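Local coordinates for putative vitamin-B12 independent methionine synthase family protein (Listeria monocytogenes, PDB 1YPX) that probably transfers a methyl group from a folate to homocysteine to make methionine without cobalamin, with zinc, as in other cobalamin-independent methionine synthases, at residues K54-K59 and E349-L354; E258-K263 and D267-E272; L296-S301 and A310-R315. One frame throughout, in Å; residues are numbered along the deposited sequence.

Overall arrangement
From the N terminus, the chain first passes residues 54-59, at the end of helix 35-56, and the loop opened there closes only when 349-354 arrives, 290 residues later. Contact 2 and contact 3 are both nested inside that long loop and follow one another in series, each closing a short local excursion: helix 258-261 onto strand 268-272, then strand 293-299 onto helix 310-322. Those two strands are neighbours in the parallel sheet, joined where L271 O meets G297 N. Contact 3 touches contact 1 through T300 and K353, whereas contacts 1 and 2 stay about 10 Å apart at their nearest atoms. Local units and one long-range closure together illustrate how a TIM-like barrel is assembled.

Contact 1. Residues K54-K59 and E349-L354; sequences KEVGLK and EQWDKL
With chi1 of V56 at -66°, its CG1 is anti to the carbonyl carbon and its CG2 is wedged between backbone N and carbonyl carbon, so the two methyls are sent to different partners on the helix across the contact. CG1 of V56 rests against W351 CB at 3.7 Å and also reaches the near end of the indole, where V56 CG1 is 4.0 Å from W351 CD1; the approach to the ring is oblique. The other methyl, V56 CG2, sits 4.1 Å from L354 CB. L354 in turn stretches outward, its CD1 trans to CA (chi2 -178°), which carries that methyl to L58: L58 CD2 and L354 CD1 are 3.4 Å apart, with the two leucine side chains crossing at about a right angle. No hydrogen bond links the segments. The interface is wholly hydrophobic and buries 196 Å², with V56 and L354 giving the largest shares.

Between V56 and L58 the chain leaves its helix through a Schellman motif, with G57 at positive phi. This turn lets two side chains close together in sequence, one from the last helical turn and one from the loop after it, both point toward the same opposing helix. Y48 and K52 of helix 35-56 also touch W351, while R355 and V358 extend the opposing surface for V56 and L58. The helix leading into strand 60-61 thus packs on helix 347-364, which follows strand 328-332, and the pairing joins the elements beside the first and last strands of the parallel sheet.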
loop_
_atom_site.group_PDB
_atom_site.type_symbol
_atom_site.label_atom_id
_atom_site.label_comp_id
_atom_site.label_asym_id
_atom_site.label_seq_id
_atom_site.Cartn_x
_atom_site.Cartn_y
_atom_site.Cartn_z
ATOM N N LYS A 54 4.178 15.518 -8.867
ATOM C CA LYS A 54 3.979 16.866 -8.361
ATOM C C LYS A 54 3.349 17.761 -9.433
ATOM O O LYS A 54 2.471 18.573 -9.125
ATOM C CB LYS A 54 5.313 17.399 -7.836
ATOM C CG LYS A 54 5.742 16.617 -6.595
ATOM C CD LYS A 54 7.244 16.466 -6.462
ATOM C CE LYS A 54 7.904 17.745 -6.045
ATOM N NZ LYS A 54 9.354 17.517 -5.858
ATOM N N GLU A 55 3.759 17.578 -10.686
ATOM C CA GLU A 55 3.198 18.357 -11.785
ATOM C C GLU A 55 1.733 17.987 -12.078
ATOM O O GLU A 55 1.037 18.721 -12.797
ATOM C CB GLU A 55 4.020 18.188 -13.072
ATOM C CG GLU A 55 5.402 18.835 -13.055
ATOM C CD GLU A 55 6.260 18.423 -14.249
ATOM O OE1 GLU A 55 7.506 18.523 -14.150
ATOM O OE2 GLU A 55 5.688 18.005 -15.286
ATOM N N VAL A 56 1.258 16.851 -11.557
ATOM C CA VAL A 56 -0.135 16.480 -11.787
ATOM C C VAL A 56 -0.986 17.049 -10.663
ATOM O O VAL A 56 -2.184 17.230 -10.832
ATOM C CB VAL A 56 -0.361 14.929 -11.889
ATOM C CG1 VAL A 56 0.328 14.386 -13.131
ATOM C CG2 VAL A 56 0.125 14.213 -10.629
ATOM N N GLY A 57 -0.367 17.341 -9.520
ATOM C CA GLY A 57 -1.105 17.929 -8.417
ATOM C C GLY A 57 -1.077 17.095 -7.166
ATOM O O GLY A 57 -1.478 17.550 -6.089
ATOM N N LEU A 58 -0.609 15.864 -7.308
ATOM C CA LEU A 58 -0.528 14.938 -6.188
ATOM C C LEU A 58 0.235 15.535 -5.008
ATOM O O LEU A 58 1.169 16.315 -5.184
ATOM C CB LEU A 58 0.126 13.641 -6.662
ATOM C CG LEU A 58 -0.800 12.534 -7.195
ATOM C CD1 LEU A 58 -2.112 13.082 -7.768
ATOM C CD2 LEU A 58 -0.031 11.751 -8.242
ATOM N N LYS A 59 -0.196 15.197 -3.801
ATOM C CA LYS A 59 0.473 15.703 -2.613
ATOM C C LYS A 59 1.371 14.589 -2.075
ATOM O O LYS A 59 2.493 14.838 -1.618
ATOM C CB LYS A 59 -0.545 16.139 -1.550
ATOM C CG LYS A 59 0.083 16.891 -0.378
ATOM C CD LYS A 59 -0.959 17.424 0.594
ATOM C CE LYS A 59 -0.349 18.430 1.587
ATOM N NZ LYS A 59 0.003 19.745 0.951
ATOM N N GLU A 349 -1.424 8.376 -20.569
ATOM C CA GLU A 349 -2.737 8.069 -20.020
ATOM C C GLU A 349 -2.713 8.080 -18.491
ATOM O O GLU A 349 -3.624 8.608 -17.851
ATOM C CB GLU A 349 -3.197 6.701 -20.541
ATOM C CG GLU A 349 -4.470 6.752 -21.367
ATOM C CD GLU A 349 -5.717 6.865 -20.505
ATOM O OE1 GLU A 349 -6.436 5.846 -20.374
ATOM O OE2 GLU A 349 -5.969 7.965 -19.949
ATOM N N GLN A 350 -1.653 7.501 -17.929
ATOM C CA GLN A 350 -1.438 7.395 -16.482
ATOM C C GLN A 350 -1.579 8.726 -15.739
ATOM O O GLN A 350 -2.483 8.906 -14.909
ATOM C CB GLN A 350 -0.040 6.807 -16.202
ATOM C CG GLN A 350 0.315 6.601 -14.713
ATOM C CD GLN A 350 1.760 6.140 -14.495
ATOM O OE1 GLN A 350 2.705 6.831 -14.857
ATOM N NE2 GLN A 350 1.925 4.973 -13.894
ATOM N N TRP A 351 -0.675 9.654 -16.034
ATOM C CA TRP A 351 -0.696 10.953 -15.381
ATOM C C TRP A 351 -1.976 11.717 -15.676
ATOM O O TRP A 351 -2.418 12.534 -14.869
ATOM C CB TRP A 351 0.543 11.767 -15.782
ATOM C CG TRP A 351 1.843 11.154 -15.257
ATOM C CD1 TRP A 351 2.185 10.921 -13.940
ATOM C CD2 TRP A 351 2.943 10.670 -16.042
ATOM N NE1 TRP A 351 3.423 10.325 -13.871
ATOM C CE2 TRP A 351 3.908 10.159 -15.141
ATOM C CE3 TRP A 351 3.205 10.617 -17.418
ATOM C CZ2 TRP A 351 5.118 9.603 -15.578
ATOM C CZ3 TRP A 351 4.412 10.060 -17.852
ATOM C CH2 TRP A 351 5.350 9.561 -16.932
ATOM N N ASP A 352 -2.591 11.445 -16.820
ATOM C CA ASP A 352 -3.832 12.131 -17.151
ATOM C C ASP A 352 -4.927 11.695 -16.185
ATOM O O ASP A 352 -5.704 12.518 -15.685
ATOM C CB ASP A 352 -4.233 11.848 -18.599
ATOM C CG ASP A 352 -3.484 12.725 -19.583
ATOM O OD1 ASP A 352 -3.744 12.616 -20.806
ATOM O OD2 ASP A 352 -2.634 13.530 -19.119
ATOM N N LYS A 353 -4.988 10.398 -15.914
ATOM C CA LYS A 353 -5.977 9.906 -14.978
ATOM C C LYS A 353 -5.677 10.438 -13.572
ATOM O O LYS A 353 -6.575 10.525 -12.736
ATOM C CB LYS A 353 -5.996 8.379 -14.986
ATOM C CG LYS A 353 -6.560 7.793 -16.264
ATOM C CD LYS A 353 -6.520 6.278 -16.228
ATOM C CE LYS A 353 -7.627 5.676 -17.083
ATOM N NZ LYS A 353 -8.982 6.063 -16.564
ATOM N N LEU A 354 -4.418 10.799 -13.313
ATOM C CA LEU A 354 -4.050 11.337 -12.000
ATOM C C LEU A 354 -4.534 12.770 -11.831
ATOM O O LEU A 354 -5.061 13.135 -10.783
ATOM C CB LEU A 354 -2.535 11.282 -11.782
ATOM C CG LEU A 354 -1.945 9.919 -11.398
ATOM C CD1 LEU A 354 -0.445 10.054 -11.180
ATOM C CD2 LEU A 354 -2.624 9.402 -10.143
#

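Contact 2. Residues E258-K263 and D267-E272; sequences ETLFGK and DGFFLE
The ring of F261 presents its edge to one face of the ring of F269, with CE1 of F261 standing 3.8 Å above the F269 plane and displaced toward the rim. This is a T-shaped stack, with centroids 5.2 Å apart and planes at 82°, and it packs an alpha-helical turn against a strand of the parallel sheet in the TIM-like barrel. At the rim of F261, near the ring's own plane, lie both F269 and the methyl CD2 of L271. One face of F261 is bordered by CB of its own neighbour L260.

F269 and L271 are alternate residues of strand 268-272, so their side chains leave the sheet on the same side and point toward helix 258-261. F270, between them, turns to the other side and touches Y183 and Q185 of strand 183-188. The first bond of the F261 side chain does not aim at the strand, but with chi1 at -49°, which keeps CG on the backbone N side, the ring turns in toward it, its CD1-CE1 edge on F269 and its CZ end on L271. L260 fills in beside it: its CD2 is 3.5 Å from CE1 of F269, and the same side chain touches M236 and I238 of strand 233-238, so the short helix covers two neighbouring strands. K285 adds a cation-pi partner to F261.

A short loop joins the helix to the strand, and 215 Å² is buried without any hydrogen bond across the contact. L271 also lies about 4 Å from a bound phosphate, probably from the crystallisation liquor. Both its methyls meet the CZ end of the F261 ring, CD2 near the ring plane and CD1 displaced to one side of it; CZ of F261 is 3.6 Å from CD1 and from CD2 of L271.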
loop_
_atom_site.group_PDB
_atom_site.type_symbol
_atom_site.label_atom_id
_atom_site.label_comp_id
_atom_site.label_asym_id
_atom_site.label_seq_id
_atom_site.Cartn_x
_atom_site.Cartn_y
_atom_site.Cartn_z
ATOM N N GLU A 258 -16.225 -6.455 8.449
ATOM C CA GLU A 258 -16.539 -6.260 9.863
ATOM C C GLU A 258 -15.276 -5.996 10.672
ATOM O O GLU A 258 -15.165 -4.975 11.354
ATOM C CB GLU A 258 -17.242 -7.501 10.410
ATOM C CG GLU A 258 -18.374 -8.004 9.526
ATOM C CD GLU A 258 -19.524 -7.012 9.405
ATOM O OE1 GLU A 258 -19.292 -5.890 8.899
ATOM O OE2 GLU A 258 -20.656 -7.363 9.814
ATOM N N THR A 259 -14.328 -6.925 10.583
ATOM C CA THR A 259 -13.061 -6.824 11.305
ATOM C C THR A 259 -12.111 -5.810 10.662
ATOM O O THR A 259 -11.217 -5.279 11.323
ATOM C CB THR A 259 -12.352 -8.202 11.369
ATOM O OG1 THR A 259 -11.591 -8.408 10.172
ATOM C CG2 THR A 259 -13.382 -9.327 11.497
ATOM N N LEU A 260 -12.314 -5.553 9.372
ATOM C CA LEU A 260 -11.489 -4.612 8.628
ATOM C C LEU A 260 -11.783 -3.153 8.960
ATOM O O LEU A 260 -10.873 -2.372 9.229
ATOM C CB LEU A 260 -11.655 -4.827 7.120
ATOM C CG LEU A 260 -10.502 -5.527 6.388
ATOM C CD1 LEU A 260 -10.736 -5.487 4.889
ATOM C CD2 LEU A 260 -9.194 -4.832 6.719
ATOM N N PHE A 261 -13.048 -2.767 8.943
ATOM C CA PHE A 261 -13.368 -1.382 9.240
ATOM C C PHE A 261 -13.803 -1.167 10.686
ATOM O O PHE A 261 -13.933 -0.030 11.137
ATOM C CB PHE A 261 -14.444 -0.885 8.277
ATOM C CG PHE A 261 -14.141 -1.180 6.837
ATOM C CD1 PHE A 261 -12.886 -0.909 6.304
ATOM C CD2 PHE A 261 -15.114 -1.734 6.012
ATOM C CE1 PHE A 261 -12.607 -1.188 4.969
ATOM C CE2 PHE A 261 -14.845 -2.017 4.674
ATOM C CZ PHE A 261 -13.591 -1.743 4.152
ATOM N N GLY A 262 -14.013 -2.256 11.418
ATOM C CA GLY A 262 -14.426 -2.122 12.801
ATOM C C GLY A 262 -13.360 -2.481 13.820
ATOM O O GLY A 262 -13.272 -1.857 14.877
ATOM N N LYS A 263 -12.537 -3.474 13.502
ATOM C CA LYS A 263 -11.498 -3.926 14.417
ATOM C C LYS A 263 -10.076 -3.438 14.118
ATOM O O LYS A 263 -9.297 -3.173 15.035
ATOM C CB LYS A 263 -11.516 -5.456 14.474
ATOM C CG LYS A 263 -12.822 -6.047 14.994
ATOM C CD LYS A 263 -12.742 -7.570 15.131
ATOM C CE LYS A 263 -14.076 -8.169 15.600
ATOM N NZ LYS A 263 -14.086 -9.663 15.586
ATOM N N ASP A 267 -5.445 3.977 9.952
ATOM C CA ASP A 267 -5.941 5.317 9.678
ATOM C C ASP A 267 -6.830 5.453 8.456
ATOM O O ASP A 267 -7.880 6.081 8.528
ATOM C CB ASP A 267 -4.766 6.277 9.573
ATOM C CG ASP A 267 -3.966 6.333 10.844
ATOM O OD1 ASP A 267 -4.542 6.770 11.865
ATOM O OD2 ASP A 267 -2.778 5.930 10.828
ATOM N N GLY A 268 -6.408 4.882 7.337
ATOM C CA GLY A 268 -7.201 4.966 6.136
ATOM C C GLY A 268 -7.108 3.656 5.402
ATOM O O GLY A 268 -6.202 2.865 5.666
ATOM N N PHE A 269 -8.033 3.435 4.472
ATOM C CA PHE A 269 -8.091 2.205 3.667
ATOM C C PHE A 269 -8.259 2.506 2.171
ATOM O O PHE A 269 -9.157 3.247 1.785
ATOM C CB PHE A 269 -9.287 1.347 4.105
ATOM C CG PHE A 269 -9.007 0.423 5.257
ATOM C CD1 PHE A 269 -8.233 -0.723 5.077
ATOM C CD2 PHE A 269 -9.570 0.660 6.507
ATOM C CE1 PHE A 269 -8.030 -1.629 6.131
ATOM C CE2 PHE A 269 -9.377 -0.235 7.569
ATOM C CZ PHE A 269 -8.605 -1.385 7.379
ATOM N N PHE A 270 -7.406 1.931 1.333
ATOM C CA PHE A 270 -7.531 2.116 -0.110
ATOM C C PHE A 270 -8.283 0.914 -0.678
ATOM O O PHE A 270 -7.705 -0.161 -0.911
ATOM C CB PHE A 270 -6.166 2.250 -0.781
ATOM C CG PHE A 270 -5.539 3.608 -0.599
ATOM C CD1 PHE A 270 -5.023 3.992 0.643
ATOM C CD2 PHE A 270 -5.448 4.497 -1.675
ATOM C CE1 PHE A 270 -4.418 5.242 0.808
ATOM C CE2 PHE A 270 -4.847 5.746 -1.531
ATOM C CZ PHE A 270 -4.327 6.124 -0.287
ATOM N N LEU A 271 -9.588 1.124 -0.870
ATOM C CA LEU A 271 -10.541 0.134 -1.377
ATOM C C LEU A 271 -10.830 0.357 -2.847
ATOM O O LEU A 271 -11.194 1.464 -3.234
ATOM C CB LEU A 271 -11.858 0.269 -0.619
ATOM C CG LEU A 271 -11.759 0.165 0.894
ATOM C CD1 LEU A 271 -13.030 0.706 1.564
ATOM C CD2 LEU A 271 -11.540 -1.294 1.232
ATOM N N GLU A 272 -10.703 -0.683 -3.669
ATOM C CA GLU A 272 -10.977 -0.517 -5.103
ATOM C C GLU A 272 -12.350 -1.032 -5.563
ATOM O O GLU A 272 -12.815 -2.079 -5.119
ATOM C CB GLU A 272 -9.864 -1.161 -5.943
ATOM C CG GLU A 272 -9.690 -2.657 -5.798
ATOM C CD GLU A 272 -8.846 -3.218 -6.927
ATOM O OE1 GLU A 272 -9.254 -3.057 -8.095
ATOM O OE2 GLU A 272 -7.781 -3.808 -6.661
#

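Contact 3. Residues L296-S301 and A310-R315; sequences LGLITS and AAIKAR
Next along the chain from I299, which packs on I312 across the contact, the hydroxyl of T300 is bonded by two groups: OG1 is hydrogen-bonded with E307 OE2 and with K353 NZ, and those two charges also form a salt bridge with one another. This polar cluster borders an otherwise apolar interface. Within the helix, R315 N is bonded to A311 O at 2.8 Å.

L298 contributes most of the strand's packing surface. A first torsion of -45° places its CG beside the backbone N, and from there CD1 reaches over to the helix, 3.8 Å from I312 CG2. L298 and I312 lie alongside and run opposite ways, and CB of L298 also comes close to the same methyl. Beyond I312, the CD1 methyl of L298 meets R315 at 4.0 Å from its CB; it is this aliphatic root that packs, while the bent chain leads the guanidinium away from the strand. I299 comes in at about a right angle, and its CD1 is 3.9 Å from I312 CD1. I312 is therefore held by two consecutive strand residues through two branches, CG2 for L298 and CD1 for I299.

G297, at the centre of an inverse gamma turn, bends the strand just before L298. Y356 of helix 347-364 touches both isoleucines, and L330 of strand 328-332 lies against L298 and I299. Strand 296-299 and helix 310-315 run nearly antiparallel, their axes at 164° and 9.3 Å apart at closest approach. A strand followed by a helix that returns along its outer side is the beta-alpha unit from which TIM barrels are built.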
loop_
_atom_site.group_PDB
_atom_site.type_symbol
_atom_site.label_atom_id
_atom_site.label_comp_id
_atom_site.label_asym_id
_atom_site.label_seq_id
_atom_site.Cartn_x
_atom_site.Cartn_y
_atom_site.Cartn_z
ATOM N N LEU A 296 -11.685 5.772 -1.878
ATOM C CA LEU A 296 -12.509 5.072 -2.868
ATOM C C LEU A 296 -11.778 5.039 -4.212
ATOM O O LEU A 296 -11.581 6.079 -4.845
ATOM C CB LEU A 296 -13.856 5.805 -3.032
ATOM C CG LEU A 296 -14.770 5.963 -1.803
ATOM C CD1 LEU A 296 -15.784 7.077 -2.045
ATOM C CD2 LEU A 296 -15.477 4.648 -1.516
ATOM N N GLY A 297 -11.375 3.850 -4.647
ATOM C CA GLY A 297 -10.664 3.731 -5.907
ATOM C C GLY A 297 -11.637 3.601 -7.051
ATOM O O GLY A 297 -11.835 2.509 -7.588
ATOM N N LEU A 298 -12.245 4.722 -7.429
ATOM C CA LEU A 298 -13.235 4.745 -8.504
ATOM C C LEU A 298 -12.670 5.041 -9.886
ATOM O O LEU A 298 -13.415 5.037 -10.861
ATOM C CB LEU A 298 -14.317 5.775 -8.181
ATOM C CG LEU A 298 -14.828 5.744 -6.741
ATOM C CD1 LEU A 298 -15.954 6.759 -6.567
ATOM C CD2 LEU A 298 -15.311 4.346 -6.408
ATOM N N ILE A 299 -11.370 5.305 -9.978
ATOM C CA ILE A 299 -10.759 5.608 -11.278
ATOM C C ILE A 299 -10.016 4.395 -11.850
ATOM O O ILE A 299 -9.010 3.959 -11.290
ATOM C CB ILE A 299 -9.773 6.830 -11.185
ATOM C CG1 ILE A 299 -10.540 8.166 -11.144
ATOM C CG2 ILE A 299 -8.874 6.882 -12.416
ATOM C CD1 ILE A 299 -11.557 8.310 -10.027
ATOM N N THR A 300 -10.521 3.854 -12.960
ATOM C CA THR A 300 -9.905 2.695 -13.613
ATOM C C THR A 300 -8.455 3.017 -13.929
ATOM O O THR A 300 -8.163 3.985 -14.627
ATOM C CB THR A 300 -10.620 2.322 -14.942
ATOM O OG1 THR A 300 -10.582 3.439 -15.839
ATOM C CG2 THR A 300 -12.071 1.934 -14.685
ATOM N N SER A 301 -7.554 2.194 -13.414
ATOM C CA SER A 301 -6.129 2.392 -13.615
ATOM C C SER A 301 -5.520 1.368 -14.565
ATOM O O SER A 301 -4.292 1.255 -14.677
ATOM C CB SER A 301 -5.415 2.332 -12.264
ATOM O OG SER A 301 -5.755 1.143 -11.569
ATOM N N ALA A 310 -20.052 11.842 -14.013
ATOM C CA ALA A 310 -21.287 11.848 -13.244
ATOM C C ALA A 310 -21.440 10.545 -12.458
ATOM O O ALA A 310 -22.045 10.523 -11.388
ATOM C CB ALA A 310 -22.475 12.041 -14.183
ATOM N N ALA A 311 -20.890 9.465 -13.002
ATOM C CA ALA A 311 -20.956 8.166 -12.356
ATOM C C ALA A 311 -20.162 8.197 -11.050
ATOM O O ALA A 311 -20.680 7.836 -9.991
ATOM C CB ALA A 311 -20.406 7.093 -13.286
ATOM N N ILE A 312 -18.906 8.633 -11.131
ATOM C CA ILE A 312 -18.020 8.727 -9.965
ATOM C C ILE A 312 -18.622 9.629 -8.880
ATOM O O ILE A 312 -18.632 9.272 -7.702
ATOM C CB ILE A 312 -16.631 9.291 -10.368
ATOM C CG1 ILE A 312 -15.938 8.337 -11.347
ATOM C CG2 ILE A 312 -15.780 9.500 -9.137
ATOM C CD1 ILE A 312 -14.788 8.976 -12.132
ATOM N N LYS A 313 -19.124 10.795 -9.289
ATOM C CA LYS A 313 -19.729 11.740 -8.354
ATOM C C LYS A 313 -20.945 11.109 -7.679
ATOM O O LYS A 313 -21.185 11.311 -6.489
ATOM C CB LYS A 313 -20.155 13.025 -9.082
ATOM C CG LYS A 313 -19.016 13.869 -9.673
ATOM C CD LYS A 313 -19.572 15.022 -10.509
ATOM C CE LYS A 313 -18.511 16.044 -10.892
ATOM N NZ LYS A 313 -19.124 17.286 -11.482
ATOM N N ALA A 314 -21.724 10.349 -8.440
ATOM C CA ALA A 314 -22.897 9.701 -7.875
ATOM C C ALA A 314 -22.415 8.653 -6.877
ATOM O O ALA A 314 -22.860 8.622 -5.725
ATOM C CB ALA A 314 -23.727 9.039 -8.979
ATOM N N ARG A 315 -21.493 7.812 -7.342
ATOM C CA ARG A 315 -20.899 6.740 -6.551
ATOM C C ARG A 315 -20.343 7.257 -5.220
ATOM O O ARG A 315 -20.573 6.657 -4.162
ATOM C CB ARG A 315 -19.794 6.059 -7.365
ATOM C CG ARG A 315 -19.855 4.538 -7.369
ATOM C CD ARG A 315 -19.926 3.990 -8.796
ATOM N NE ARG A 315 -21.207 3.338 -9.080
ATOM C CZ ARG A 315 -21.626 2.206 -8.510
ATOM N NH1 ARG A 315 -20.864 1.583 -7.616
ATOM N NH2 ARG A 315 -22.811 1.697 -8.834
#